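Local coordinates for protein 2-Cys Peroxiredoxin (Plasmodium vivax SaI-1, PDB 2I81) that probably reduces hydrogen peroxide and other hydroperoxides through reactive cysteines, as peroxiredoxins of the 2-Cys class do, working as a ten-chain assembly, at residues A144-D149 against Q155-N160; V55-Y60 against T119-I124; R85-L90 against A177-E182; C92-K97 against S127-Y132. All blocks are in the same frame, centred on the assembly; numbering follows the deposited sequence.

Contact 1. Residues A144-D149 against Q155-N160; sequences AFVLID and QHLLVN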
loop_
_atom_site.group_PDB
_atom_site.type_symbol
_atom_site.label_atom_id
_atom_site.label_comp_id
_atom_site.label_asym_id
_atom_site.label_seq_id
_atom_site.Cartn_x
_atom_site.Cartn_y
_atom_site.Cartn_z
ATOM N N ALA A 144 -25.333 28.471 -4.394
ATOM C CA ALA A 144 -26.052 27.234 -4.122
ATOM C C ALA A 144 -27.209 27.379 -3.145
ATOM O O ALA A 144 -27.101 28.077 -2.138
ATOM C CB ALA A 144 -25.088 26.158 -3.645
ATOM N N PHE A 145 -28.315 26.712 -3.464
ATOM C CA PHE A 145 -29.413 26.534 -2.525
ATOM C C PHE A 145 -29.384 25.119 -1.980
ATOM O O PHE A 145 -29.306 24.153 -2.742
ATOM C CB PHE A 145 -30.766 26.784 -3.195
ATOM C CG PHE A 145 -31.159 28.231 -3.269
ATOM C CD1 PHE A 145 -31.979 28.682 -4.298
ATOM C CD2 PHE A 145 -30.712 29.147 -2.321
ATOM C CE1 PHE A 145 -32.357 30.019 -4.377
ATOM C CE2 PHE A 145 -31.082 30.487 -2.393
ATOM C CZ PHE A 145 -31.906 30.923 -3.422
ATOM N N VAL A 146 -29.430 25.001 -0.658
ATOM C CA VAL A 146 -29.575 23.706 -0.013
ATOM C C VAL A 146 -30.762 23.786 0.935
ATOM O O VAL A 146 -30.741 24.547 1.907
ATOM C CB VAL A 146 -28.300 23.279 0.760
ATOM C CG1 VAL A 146 -28.503 21.920 1.421
ATOM C CG2 VAL A 146 -27.087 23.239 -0.164
ATOM N N LEU A 147 -31.801 23.013 0.637
ATOM C CA LEU A 147 -32.975 22.961 1.495
ATOM C C LEU A 147 -32.940 21.711 2.365
ATOM O O LEU A 147 -32.987 20.586 1.862
ATOM C CB LEU A 147 -34.262 23.028 0.670
ATOM C CG LEU A 147 -35.580 23.246 1.424
ATOM C CD1 LEU A 147 -35.533 24.468 2.338
ATOM C CD2 LEU A 147 -36.710 23.378 0.433
ATOM N N ILE A 148 -32.847 21.927 3.671
ATOM C CA ILE A 148 -32.751 20.844 4.637
ATOM C C ILE A 148 -34.049 20.793 5.437
ATOM O O ILE A 148 -34.485 21.811 5.981
ATOM C CB ILE A 148 -31.533 21.043 5.576
ATOM C CG1 ILE A 148 -30.247 21.212 4.756
ATOM C CG2 ILE A 148 -31.395 19.876 6.543
ATOM C CD1 ILE A 148 -29.131 21.950 5.480
ATOM N N ASP A 149 -34.672 19.617 5.494
ATOM C CA ASP A 149 -35.927 19.474 6.230
ATOM C C ASP A 149 -35.704 19.343 7.737
ATOM O O ASP A 149 -34.564 19.386 8.211
ATOM C CB ASP A 149 -36.799 18.334 5.666
ATOM C CG ASP A 149 -36.173 16.951 5.832
ATOM O OD1 ASP A 149 -35.301 16.759 6.707
ATOM O OD2 ASP A 149 -36.572 16.038 5.077
ATOM N N GLN A 155 -33.491 17.952 0.676
ATOM C CA GLN A 155 -34.587 17.677 -0.249
ATOM C C GLN A 155 -34.377 18.343 -1.603
ATOM O O GLN A 155 -34.993 17.950 -2.597
ATOM C CB GLN A 155 -35.921 18.133 0.348
ATOM C CG GLN A 155 -36.360 17.368 1.591
ATOM C CD GLN A 155 -36.619 15.894 1.326
ATOM O OE1 GLN A 155 -37.117 15.515 0.264
ATOM N NE2 GLN A 155 -36.287 15.055 2.299
ATOM N N HIS A 156 -33.504 19.346 -1.636
ATOM C CA HIS A 156 -33.324 20.164 -2.825
ATOM C C HIS A 156 -31.927 20.766 -2.883
ATOM O O HIS A 156 -31.385 21.215 -1.869
ATOM C CB HIS A 156 -34.391 21.264 -2.856
ATOM C CG HIS A 156 -34.204 22.271 -3.947
ATOM N ND1 HIS A 156 -34.659 22.072 -5.232
ATOM C CD2 HIS A 156 -33.629 23.495 -3.937
ATOM C CE1 HIS A 156 -34.363 23.127 -5.969
ATOM N NE2 HIS A 156 -33.738 24.006 -5.207
ATOM N N LEU A 157 -31.357 20.763 -4.083
ATOM C CA LEU A 157 -30.055 21.358 -4.338
ATOM C C LEU A 157 -30.094 22.126 -5.653
ATOM O O LEU A 157 -30.581 21.616 -6.663
ATOM C CB LEU A 157 -28.968 20.276 -4.379
ATOM C CG LEU A 157 -27.521 20.674 -4.699
ATOM C CD1 LEU A 157 -26.923 21.568 -3.618
ATOM C CD2 LEU A 157 -26.663 19.434 -4.901
ATOM N N LEU A 158 -29.588 23.353 -5.627
ATOM C CA LEU A 158 -29.506 24.178 -6.823
ATOM C C LEU A 158 -28.148 24.856 -6.850
ATOM O O LEU A 158 -27.792 25.575 -5.919
ATOM C CB LEU A 158 -30.634 25.217 -6.837
ATOM C CG LEU A 158 -30.828 26.099 -8.077
ATOM C CD1 LEU A 158 -32.298 26.440 -8.261
ATOM C CD2 LEU A 158 -29.987 27.373 -8.020
ATOM N N VAL A 159 -27.388 24.621 -7.916
ATOM C CA VAL A 159 -26.073 25.235 -8.064
ATOM C C VAL A 159 -25.995 26.034 -9.364
ATOM O O VAL A 159 -26.141 25.477 -10.456
ATOM C CB VAL A 159 -24.923 24.191 -8.007
ATOM C CG1 VAL A 159 -23.576 24.889 -7.907
ATOM C CG2 VAL A 159 -25.101 23.236 -6.832
ATOM N N ASN A 160 -25.781 27.341 -9.232
ATOM C CA ASN A 160 -25.549 28.219 -10.374
ATOM C C ASN A 160 -24.083 28.619 -10.448
ATOM O O ASN A 160 -23.393 28.665 -9.425
ATOM C CB ASN A 160 -26.415 29.480 -10.276
ATOM C CG ASN A 160 -27.868 29.235 -10.654
ATOM O OD1 ASN A 160 -28.280 28.102 -10.910
ATOM N ND2 ASN A 160 -28.654 30.305 -10.689
#
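F145 and L158 sit opposite each other as an antiparallel hydrogen-bonded pair: F145 N gives its hydrogen to L158 O at 2.8 Å, and L158 N returns the bond to F145 O at 3.0 Å. Farther along, Q155 N bonds to L147 O at 2.9 Å. Beyond the last backbone bond, the amide of Q155 takes over, its NE2 meeting D149 OD2 at 3.0 Å. The bond is bent at the hydrogen (137°): OD2 lies out of the plane of the Q155 amide, and NE2 in turn comes in from above the carboxylate plane. The other oxygen of D149, OD1, accepts from I153 N in the intervening turn, so the two oxygens of one short acid hold the incoming strand at I153 and at Q155.

On one face of the sheet V146 and L157 lie side by side, V146 CG2 being 3.8 Å from L157 CD1. The opposite face carries F145, L147, H156 and L158, where F145 CB meets L158 CB at 4.0 Å. With CG beside its backbone N (chi1 -83°), the F145 ring is placed among L56, Y58 and I171 and takes a cation-pi contact from R166. H156 ND1 bonds N160 OD1 of the second subunit. Branched aliphatic residues suit such a buried ladder, and the two strands form a beta hairpin whose 154-160 edge continues into the partner's sheet, the strand-to-strand dimer characteristic of 2-Cys peroxiredoxins.

Contact 2. Residues V55-Y60 against T119-I124; sequences VLLYFY and TLLSDI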
loop_
_atom_site.group_PDB
_atom_site.type_symbol
_atom_site.label_atom_id
_atom_site.label_comp_id
_atom_site.label_asym_id
_atom_site.label_seq_id
_atom_site.Cartn_x
_atom_site.Cartn_y
_atom_site.Cartn_z
ATOM N N VAL A 55 -34.144 24.404 7.084
ATOM C CA VAL A 55 -32.994 25.269 6.855
ATOM C C VAL A 55 -32.789 25.496 5.363
ATOM O O VAL A 55 -32.673 24.540 4.590
ATOM C CB VAL A 55 -31.695 24.686 7.479
ATOM C CG1 VAL A 55 -30.512 25.622 7.251
ATOM C CG2 VAL A 55 -31.876 24.422 8.967
ATOM N N LEU A 56 -32.766 26.764 4.963
ATOM C CA LEU A 56 -32.343 27.125 3.620
ATOM C C LEU A 56 -30.942 27.722 3.705
ATOM O O LEU A 56 -30.771 28.911 3.993
ATOM C CB LEU A 56 -33.331 28.097 2.964
ATOM C CG LEU A 56 -33.330 28.185 1.431
ATOM C CD1 LEU A 56 -34.690 28.629 0.920
ATOM C CD2 LEU A 56 -32.235 29.107 0.904
ATOM N N LEU A 57 -29.945 26.873 3.476
ATOM C CA LEU A 57 -28.561 27.307 3.430
ATOM C C LEU A 57 -28.275 27.781 2.014
ATOM O O LEU A 57 -28.382 27.002 1.062
ATOM C CB LEU A 57 -27.627 26.152 3.802
ATOM C CG LEU A 57 -26.348 26.416 4.606
ATOM C CD1 LEU A 57 -25.470 25.167 4.635
ATOM C CD2 LEU A 57 -25.556 27.621 4.105
ATOM N N TYR A 58 -27.926 29.057 1.867
ATOM C CA TYR A 58 -27.538 29.574 0.559
ATOM C C TYR A 58 -26.109 30.102 0.542
ATOM O O TYR A 58 -25.704 30.865 1.421
ATOM C CB TYR A 58 -28.548 30.601 0.018
ATOM C CG TYR A 58 -28.471 32.001 0.592
ATOM C CD1 TYR A 58 -29.233 32.363 1.701
ATOM C CD2 TYR A 58 -27.663 32.975 0.002
ATOM C CE1 TYR A 58 -29.175 33.653 2.221
ATOM C CE2 TYR A 58 -27.594 34.265 0.517
ATOM C CZ TYR A 58 -28.354 34.598 1.625
ATOM O OH TYR A 58 -28.294 35.871 2.139
ATOM N N PHE A 59 -25.349 29.663 -0.456
ATOM C CA PHE A 59 -23.963 30.075 -0.619
ATOM C C PHE A 59 -23.863 31.168 -1.675
ATOM O O PHE A 59 -24.620 31.178 -2.647
ATOM C CB PHE A 59 -23.087 28.886 -1.031
ATOM C CG PHE A 59 -23.034 27.774 -0.018
ATOM C CD1 PHE A 59 -23.960 26.734 -0.056
ATOM C CD2 PHE A 59 -22.040 27.748 0.958
ATOM C CE1 PHE A 59 -23.910 25.696 0.874
ATOM C CE2 PHE A 59 -21.981 26.713 1.891
ATOM C CZ PHE A 59 -22.918 25.686 1.849
ATOM N N TYR A 60 -22.928 32.090 -1.472
ATOM C CA TYR A 60 -22.573 33.081 -2.481
ATOM C C TYR A 60 -21.060 33.272 -2.431
ATOM O O TYR A 60 -20.468 33.163 -1.356
ATOM C CB TYR A 60 -23.326 34.399 -2.257
ATOM C CG TYR A 60 -23.053 35.073 -0.932
ATOM C CD1 TYR A 60 -23.746 34.700 0.220
ATOM C CD2 TYR A 60 -22.111 36.096 -0.832
ATOM C CE1 TYR A 60 -23.499 35.320 1.439
ATOM C CE2 TYR A 60 -21.860 36.723 0.378
ATOM C CZ TYR A 60 -22.555 36.331 1.511
ATOM O OH TYR A 60 -22.306 36.951 2.713
ATOM N N THR A 119 -29.493 35.735 9.313
ATOM C CA THR A 119 -28.146 35.390 9.761
ATOM C C THR A 119 -27.190 35.126 8.593
ATOM O O THR A 119 -27.560 34.482 7.608
ATOM C CB THR A 119 -28.193 34.162 10.704
ATOM O OG1 THR A 119 -29.144 34.395 11.753
ATOM C CG2 THR A 119 -26.832 33.876 11.320
ATOM N N LEU A 120 -25.966 35.637 8.715
ATOM C CA LEU A 120 -24.910 35.378 7.738
ATOM C C LEU A 120 -23.767 34.580 8.355
ATOM O O LEU A 120 -23.159 35.003 9.341
ATOM C CB LEU A 120 -24.387 36.684 7.130
ATOM C CG LEU A 120 -25.340 37.513 6.261
ATOM C CD1 LEU A 120 -24.673 38.821 5.868
ATOM C CD2 LEU A 120 -25.799 36.752 5.018
ATOM N N LEU A 121 -23.485 33.424 7.759
ATOM C CA LEU A 121 -22.446 32.522 8.244
ATOM C C LEU A 121 -21.093 32.847 7.625
ATOM O O LEU A 121 -21.014 33.320 6.488
ATOM C CB LEU A 121 -22.810 31.061 7.945
ATOM C CG LEU A 121 -24.154 30.495 8.422
ATOM C CD1 LEU A 121 -24.318 29.059 7.938
ATOM C CD2 LEU A 121 -24.292 30.565 9.939
ATOM N N SER A 122 -20.036 32.587 8.386
ATOM C CA SER A 122 -18.673 32.759 7.909
ATOM C C SER A 122 -18.025 31.391 7.728
ATOM O O SER A 122 -17.774 30.681 8.706
ATOM C CB SER A 122 -17.868 33.611 8.897
ATOM O OG SER A 122 -16.498 33.659 8.539
ATOM N N ASP A 123 -17.770 31.020 6.477
ATOM C CA ASP A 123 -17.083 29.769 6.172
ATOM C C ASP A 123 -15.590 30.045 5.999
ATOM O O ASP A 123 -15.007 29.793 4.939
ATOM C CB ASP A 123 -17.682 29.114 4.922
ATOM C CG ASP A 123 -17.183 27.693 4.703
ATOM O OD1 ASP A 123 -17.289 27.203 3.559
ATOM O OD2 ASP A 123 -16.686 27.065 5.663
ATOM N N ILE A 124 -14.985 30.567 7.064
ATOM C CA ILE A 124 -13.602 31.047 7.039
ATOM C C ILE A 124 -12.574 29.934 6.787
ATOM O O ILE A 124 -11.495 30.195 6.256
ATOM C CB ILE A 124 -13.265 31.881 8.323
ATOM C CG1 ILE A 124 -11.950 32.659 8.165
ATOM C CG2 ILE A 124 -13.257 31.006 9.582
ATOM C CD1 ILE A 124 -12.057 33.904 7.293
#
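L57 and L121 touch through their methyl ends, CD2 of L57 lying 4.3 Å from CD1 of L121, although their strands are not neighbours: strand 87-93 runs between them in the sheet. The same CD2 of L57 also rests over one face of the F59 ring within its own strand, and C92 of the intervening strand packs beside it.

Y58 follows on the other face of the sheet. Its CG stands between the backbone N and the carbonyl carbon (chi1 78°), and the long ring carries OH across to L120 CD2 at 3.9 Å. That hydroxyl is itself hydrogen-bonded to H118 NE2.

Y60 repeats the theme two residues on, crossing L120 at about a right angle, with Y60 OH 4.2 Å from L120 CD2 and bonded to D63 OD1. One leucine methyl therefore fits beside two tyrosine tips. Tyrosine suits both places because it is long enough to pass over a neighbouring strand while ending in a group that can find a polar partner.

The contact is one of reach and shape: leucine supplies greasy, adaptable surface, while each buried phenol spends its polarity on H118 or D63, so that what holds the two segments together here is chiefly apolar packing.

Contact 3. Residues R85-L90 against A177-E182; sequences RNVELL and AIQHHE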
loop_
_atom_site.group_PDB
_atom_site.type_symbol
_atom_site.label_atom_id
_atom_site.label_comp_id
_atom_site.label_asym_id
_atom_site.label_seq_id
_atom_site.Cartn_x
_atom_site.Cartn_y
_atom_site.Cartn_z
ATOM N N ARG A 85 -43.333 29.680 6.518
ATOM C CA ARG A 85 -43.079 28.297 6.135
ATOM C C ARG A 85 -42.175 27.574 7.133
ATOM O O ARG A 85 -41.730 26.452 6.877
ATOM C CB ARG A 85 -42.506 28.245 4.714
ATOM C CG ARG A 85 -43.577 28.227 3.625
ATOM C CD ARG A 85 -43.110 28.911 2.345
ATOM N NE ARG A 85 -43.538 30.308 2.279
ATOM C CZ ARG A 85 -44.519 30.768 1.502
ATOM N NH1 ARG A 85 -45.189 29.948 0.701
ATOM N NH2 ARG A 85 -44.826 32.058 1.522
ATOM N N ASN A 86 -41.934 28.217 8.276
ATOM C CA ASN A 86 -41.055 27.699 9.327
ATOM C C ASN A 86 -39.662 27.325 8.808
ATOM O O ASN A 86 -39.115 26.280 9.169
ATOM C CB ASN A 86 -41.713 26.518 10.067
ATOM C CG ASN A 86 -40.990 26.153 11.359
ATOM O OD1 ASN A 86 -40.769 24.976 11.646
ATOM N ND2 ASN A 86 -40.619 27.162 12.141
ATOM N N VAL A 87 -39.094 28.168 7.949
ATOM C CA VAL A 87 -37.735 27.919 7.466
ATOM C C VAL A 87 -36.747 28.981 7.951
ATOM O O VAL A 87 -37.044 30.179 7.946
ATOM C CB VAL A 87 -37.645 27.700 5.911
ATOM C CG1 VAL A 87 -38.856 26.936 5.383
ATOM C CG2 VAL A 87 -37.484 29.008 5.165
ATOM N N GLU A 88 -35.583 28.517 8.396
ATOM C CA GLU A 88 -34.496 29.401 8.789
ATOM C C GLU A 88 -33.623 29.695 7.575
ATOM O O GLU A 88 -33.155 28.782 6.888
ATOM C CB GLU A 88 -33.669 28.784 9.922
ATOM C CG GLU A 88 -32.497 29.648 10.404
ATOM C CD GLU A 88 -32.917 30.820 11.286
ATOM O OE1 GLU A 88 -34.003 30.767 11.901
ATOM O OE2 GLU A 88 -32.145 31.799 11.369
ATOM N N LEU A 89 -33.419 30.984 7.328
ATOM C CA LEU A 89 -32.669 31.465 6.178
ATOM C C LEU A 89 -31.232 31.775 6.599
ATOM O O LEU A 89 -31.001 32.634 7.454
ATOM C CB LEU A 89 -33.364 32.712 5.613
ATOM C CG LEU A 89 -33.358 33.085 4.123
ATOM C CD1 LEU A 89 -32.222 34.038 3.791
ATOM C CD2 LEU A 89 -33.343 31.867 3.196
ATOM N N LEU A 90 -30.275 31.063 6.005
ATOM C CA LEU A 90 -28.860 31.223 6.350
ATOM C C LEU A 90 -27.993 31.463 5.117
ATOM O O LEU A 90 -27.891 30.600 4.242
ATOM C CB LEU A 90 -28.342 29.999 7.122
ATOM C CG LEU A 90 -29.006 29.567 8.437
ATOM C CD1 LEU A 90 -28.388 28.266 8.931
ATOM C CD2 LEU A 90 -28.899 30.645 9.511
ATOM N N ALA A 177 -43.842 22.782 -2.227
ATOM C CA ALA A 177 -44.021 21.437 -2.780
ATOM C C ALA A 177 -43.584 20.342 -1.809
ATOM O O ALA A 177 -44.258 19.318 -1.675
ATOM C CB ALA A 177 -43.284 21.304 -4.109
ATOM N N ILE A 178 -42.454 20.569 -1.140
ATOM C CA ILE A 178 -41.912 19.630 -0.154
ATOM C C ILE A 178 -42.828 19.517 1.063
ATOM O O ILE A 178 -43.104 18.412 1.542
ATOM C CB ILE A 178 -40.472 20.024 0.278
ATOM C CG1 ILE A 178 -39.507 19.839 -0.896
ATOM C CG2 ILE A 178 -40.000 19.184 1.473
ATOM C CD1 ILE A 178 -38.226 20.613 -0.782
ATOM N N GLN A 179 -43.303 20.662 1.546
ATOM C CA GLN A 179 -44.194 20.707 2.703
ATOM C C GLN A 179 -45.575 20.136 2.385
ATOM O O GLN A 179 -46.241 19.585 3.267
ATOM C CB GLN A 179 -44.292 22.130 3.259
ATOM C CG GLN A 179 -42.996 22.601 3.912
ATOM C CD GLN A 179 -43.059 24.020 4.442
ATOM O OE1 GLN A 179 -43.912 24.817 4.046
ATOM N NE2 GLN A 179 -42.143 24.347 5.345
ATOM N N HIS A 180 -45.995 20.265 1.125
ATOM C CA HIS A 180 -47.235 19.644 0.660
ATOM C C HIS A 180 -47.121 18.121 0.681
ATOM O O HIS A 180 -48.023 17.438 1.173
ATOM C CB HIS A 180 -47.605 20.129 -0.742
ATOM C CG HIS A 180 -49.008 19.794 -1.143
ATOM N ND1 HIS A 180 -49.331 18.652 -1.843
ATOM C CD2 HIS A 180 -50.174 20.449 -0.934
ATOM C CE1 HIS A 180 -50.635 18.619 -2.051
ATOM N NE2 HIS A 180 -51.170 19.699 -1.510
ATOM N N HIS A 181 -46.013 17.597 0.154
ATOM C CA HIS A 181 -45.760 16.153 0.158
ATOM C C HIS A 181 -45.651 15.576 1.572
ATOM O O HIS A 181 -46.127 14.469 1.827
ATOM C CB HIS A 181 -44.508 15.802 -0.657
ATOM C CG HIS A 181 -44.045 14.389 -0.471
ATOM N ND1 HIS A 181 -44.732 13.306 -0.978
ATOM C CD2 HIS A 181 -42.973 13.881 0.182
ATOM C CE1 HIS A 181 -44.100 12.193 -0.651
ATOM N NE2 HIS A 181 -43.028 12.514 0.052
ATOM N N GLU A 182 -45.023 16.323 2.479
ATOM C CA GLU A 182 -44.859 15.890 3.871
ATOM C C GLU A 182 -46.196 15.737 4.586
ATOM O O GLU A 182 -46.407 14.781 5.336
ATOM C CB GLU A 182 -43.986 16.881 4.643
ATOM C CG GLU A 182 -42.491 16.714 4.425
ATOM C CD GLU A 182 -41.689 17.863 5.010
ATOM O OE1 GLU A 182 -42.186 19.010 4.997
ATOM O OE2 GLU A 182 -40.555 17.620 5.478
#
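Q179 reaches out from its helix to the backbone of R85, its NE2 donating to R85 O at 2.6 Å. The oxygen uses a lone pair lying in its carbonyl plane, and it also lies almost in the plane of the Q179 amide, so the donor and acceptor groups meet flat. The side chain gets there by full extension: beyond CG, which sits beside the backbone N, the chain runs out straight (chi2 179°). Glutamine is suitable because it has both the length to cross from a helix and an N-H to offer a carbonyl at a chain turn.

The other end of the amide faces aliphatic carbon, with Q179 OE1 3.5 Å from R85 CG as the two side chains cross at about a right angle. R85 bends at chi2 and chi3, which leads its guanidinium away from Q179. There NH1 forms a salt bridge with D176 and NE bonds A81 O, while the chain also packs on L172 and I175. V87 adds a looser touch, its CG1 4.2 Å from Q179 NE2.

N86, with positive phi, is the C-prime residue of the Schellman motif that ends helix 79-84, in which V87 N turns back to F82 O. The contact thus ties the turn between that helix and strand 87-93 to the flank of helix 168-184, near Y54 at the start of strand 54-59.

Contact 4. Residues C92-K97 against S127-Y132; sequences CSVDSK and SISKDY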
loop_
_atom_site.group_PDB
_atom_site.type_symbol
_atom_site.label_atom_id
_atom_site.label_comp_id
_atom_site.label_asym_id
_atom_site.label_seq_id
_atom_site.Cartn_x
_atom_site.Cartn_y
_atom_site.Cartn_z
ATOM N N CYS A 92 -24.239 32.094 3.404
ATOM C CA CYS A 92 -22.894 31.606 3.688
ATOM C C CYS A 92 -21.891 31.983 2.607
ATOM O O CYS A 92 -22.127 31.760 1.419
ATOM C CB CYS A 92 -22.906 30.087 3.886
ATOM S SG CYS A 92 -21.348 29.387 4.476
ATOM N N SER A 93 -20.777 32.568 3.035
ATOM C CA SER A 93 -19.648 32.820 2.150
ATOM C C SER A 93 -18.334 32.534 2.867
ATOM O O SER A 93 -18.303 32.341 4.085
ATOM C CB SER A 93 -19.668 34.256 1.618
ATOM O OG SER A 93 -19.239 35.182 2.600
ATOM N N VAL A 94 -17.254 32.516 2.092
ATOM C CA VAL A 94 -15.906 32.294 2.609
ATOM C C VAL A 94 -15.397 33.482 3.441
ATOM O O VAL A 94 -14.482 33.328 4.257
ATOM C CB VAL A 94 -14.919 31.962 1.455
ATOM C CG1 VAL A 94 -13.493 31.833 1.968
ATOM C CG2 VAL A 94 -15.338 30.679 0.743
ATOM N N ASP A 95 -16.002 34.655 3.247
ATOM C CA ASP A 95 -15.613 35.870 3.970
ATOM C C ASP A 95 -15.737 35.717 5.482
ATOM O O ASP A 95 -16.540 34.919 5.974
ATOM C CB ASP A 95 -16.458 37.061 3.516
ATOM C CG ASP A 95 -16.365 37.307 2.027
ATOM O OD1 ASP A 95 -15.327 37.832 1.567
ATOM O OD2 ASP A 95 -17.336 36.979 1.315
ATOM N N SER A 96 -14.938 36.492 6.211
ATOM C CA SER A 96 -14.998 36.520 7.668
ATOM C C SER A 96 -16.252 37.243 8.151
ATOM O O SER A 96 -16.893 37.972 7.389
ATOM C CB SER A 96 -13.754 37.202 8.236
ATOM O OG SER A 96 -13.667 38.553 7.794
ATOM N N LYS A 97 -16.590 37.033 9.421
ATOM C CA LYS A 97 -17.738 37.691 10.049
ATOM C C LYS A 97 -17.557 39.208 10.147
ATOM O O LYS A 97 -18.537 39.955 10.158
ATOM C CB LYS A 97 -18.017 37.089 11.433
ATOM C CG LYS A 97 -16.880 37.245 12.438
ATOM C CD LYS A 97 -17.209 36.598 13.768
ATOM C CE LYS A 97 -16.088 36.821 14.770
ATOM N NZ LYS A 97 -16.296 36.038 16.019
ATOM N N SER A 127 -14.538 24.797 4.979
ATOM C CA SER A 127 -14.957 23.410 5.193
ATOM C C SER A 127 -16.434 23.155 4.886
ATOM O O SER A 127 -16.791 22.058 4.454
ATOM C CB SER A 127 -14.613 22.945 6.611
ATOM O OG SER A 127 -15.236 23.766 7.587
ATOM N N ILE A 128 -17.284 24.159 5.104
ATOM C CA ILE A 128 -18.716 24.032 4.804
ATOM C C ILE A 128 -18.941 23.913 3.293
ATOM O O ILE A 128 -19.714 23.064 2.842
ATOM C CB ILE A 128 -19.553 25.200 5.398
ATOM C CG1 ILE A 128 -19.279 25.350 6.899
ATOM C CG2 ILE A 128 -21.049 24.980 5.147
ATOM C CD1 ILE A 128 -19.661 26.704 7.470
ATOM N N SER A 129 -18.254 24.756 2.521
ATOM C CA SER A 129 -18.314 24.701 1.059
ATOM C C SER A 129 -17.735 23.389 0.534
ATOM O O SER A 129 -18.261 22.811 -0.420
ATOM C CB SER A 129 -17.565 25.886 0.443
ATOM O OG SER A 129 -18.046 27.117 0.955
ATOM N N LYS A 130 -16.651 22.932 1.165
ATOM C CA LYS A 130 -16.022 21.655 0.827
ATOM C C LYS A 130 -16.955 20.477 1.094
ATOM O O LYS A 130 -17.038 19.552 0.279
ATOM C CB LYS A 130 -14.712 21.466 1.601
ATOM C CG LYS A 130 -13.522 22.209 1.018
ATOM C CD LYS A 130 -12.269 21.991 1.853
ATOM C CE LYS A 130 -11.118 22.859 1.361
ATOM N NZ LYS A 130 -9.883 22.654 2.168
ATOM N N ASP A 131 -17.651 20.513 2.231
ATOM C CA ASP A 131 -18.578 19.442 2.599
ATOM C C ASP A 131 -19.815 19.391 1.700
ATOM O O ASP A 131 -20.326 18.307 1.411
ATOM C CB ASP A 131 -18.982 19.540 4.076
ATOM C CG ASP A 131 -17.849 19.159 5.024
ATOM O OD1 ASP A 131 -16.940 18.399 4.620
ATOM O OD2 ASP A 131 -17.875 19.618 6.186
ATOM N N TYR A 132 -20.287 20.556 1.258
ATOM C CA TYR A 132 -21.464 20.632 0.385
ATOM C C TYR A 132 -21.111 20.581 -1.102
ATOM O O TYR A 132 -21.979 20.765 -1.962
ATOM C CB TYR A 132 -22.307 21.865 0.721
ATOM C CG TYR A 132 -23.163 21.655 1.945
ATOM C CD1 TYR A 132 -22.635 21.813 3.225
ATOM C CD2 TYR A 132 -24.496 21.267 1.825
ATOM C CE1 TYR A 132 -23.413 21.605 4.355
ATOM C CE2 TYR A 132 -25.285 21.056 2.950
ATOM C CZ TYR A 132 -24.737 21.228 4.210
ATOM O OH TYR A 132 -25.514 21.022 5.327
#
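V94 and S129 mark the nearest approach of the two backbones, their CA atoms 8.1 Å apart, where the chain leaving strand 87-93 passes the short helix 127-131. At that separation only side chains can meet. C92 directs its sulfur at the helix, SG lying 4.4 Å from I128 CD1. It does so with SG anti to the backbone N (chi1 -172°), while the extended I128 chain brings its terminal methyl forward. A small thiol suits the place, since C92 also has to pack against L57 and F59.

The second touch is lighter: V94 CG2 lies 4.5 Å from S129 OG. The hydroxyl of S129 is hydrogen-bonded to D123 OD1, and D123 OD2 accepts from I128 N, so one carboxylate grips both the side chain and the first turn of the helix. Serine fits here because it is small and can answer D123. Within the other segment, S93 OG donates to D95 OD2 at 2.9 Å on the anti lone pair of that oxygen, which also accepts from D63 N. This bond spans V94 and is consistent with a fixed bend after the strand.

S96 then takes the N-cap position of helix 97-104. Helix 127-131 in turn lies over the end of the sheet, with F59 of strand 54-59 packing on both I128 and S129, and S141 of strand 140-148 reaching S129 as well.

In the fold
All four contacts are built on one sheet. Contact 2 and contact 4 are the closest pair, their centres about 7 Å apart, and D123 joins them through S129. The centre of contact 1 lies about 12 Å from those of contacts 2 and 3, strand 140-148 bonding to strand 54-59 and L147 packing on I178. Contacts 3 and 4 use successive parts of strand 87-93, about 23 Å apart between centres on opposite sides of the chain's centre. Y60 of contact 2 touches C68 on helix 67-77, by family sequence probably the peroxidatic cysteine. Contacts 1 and 3 border the second subunit, whereas contacts 2 and 4 reach the third.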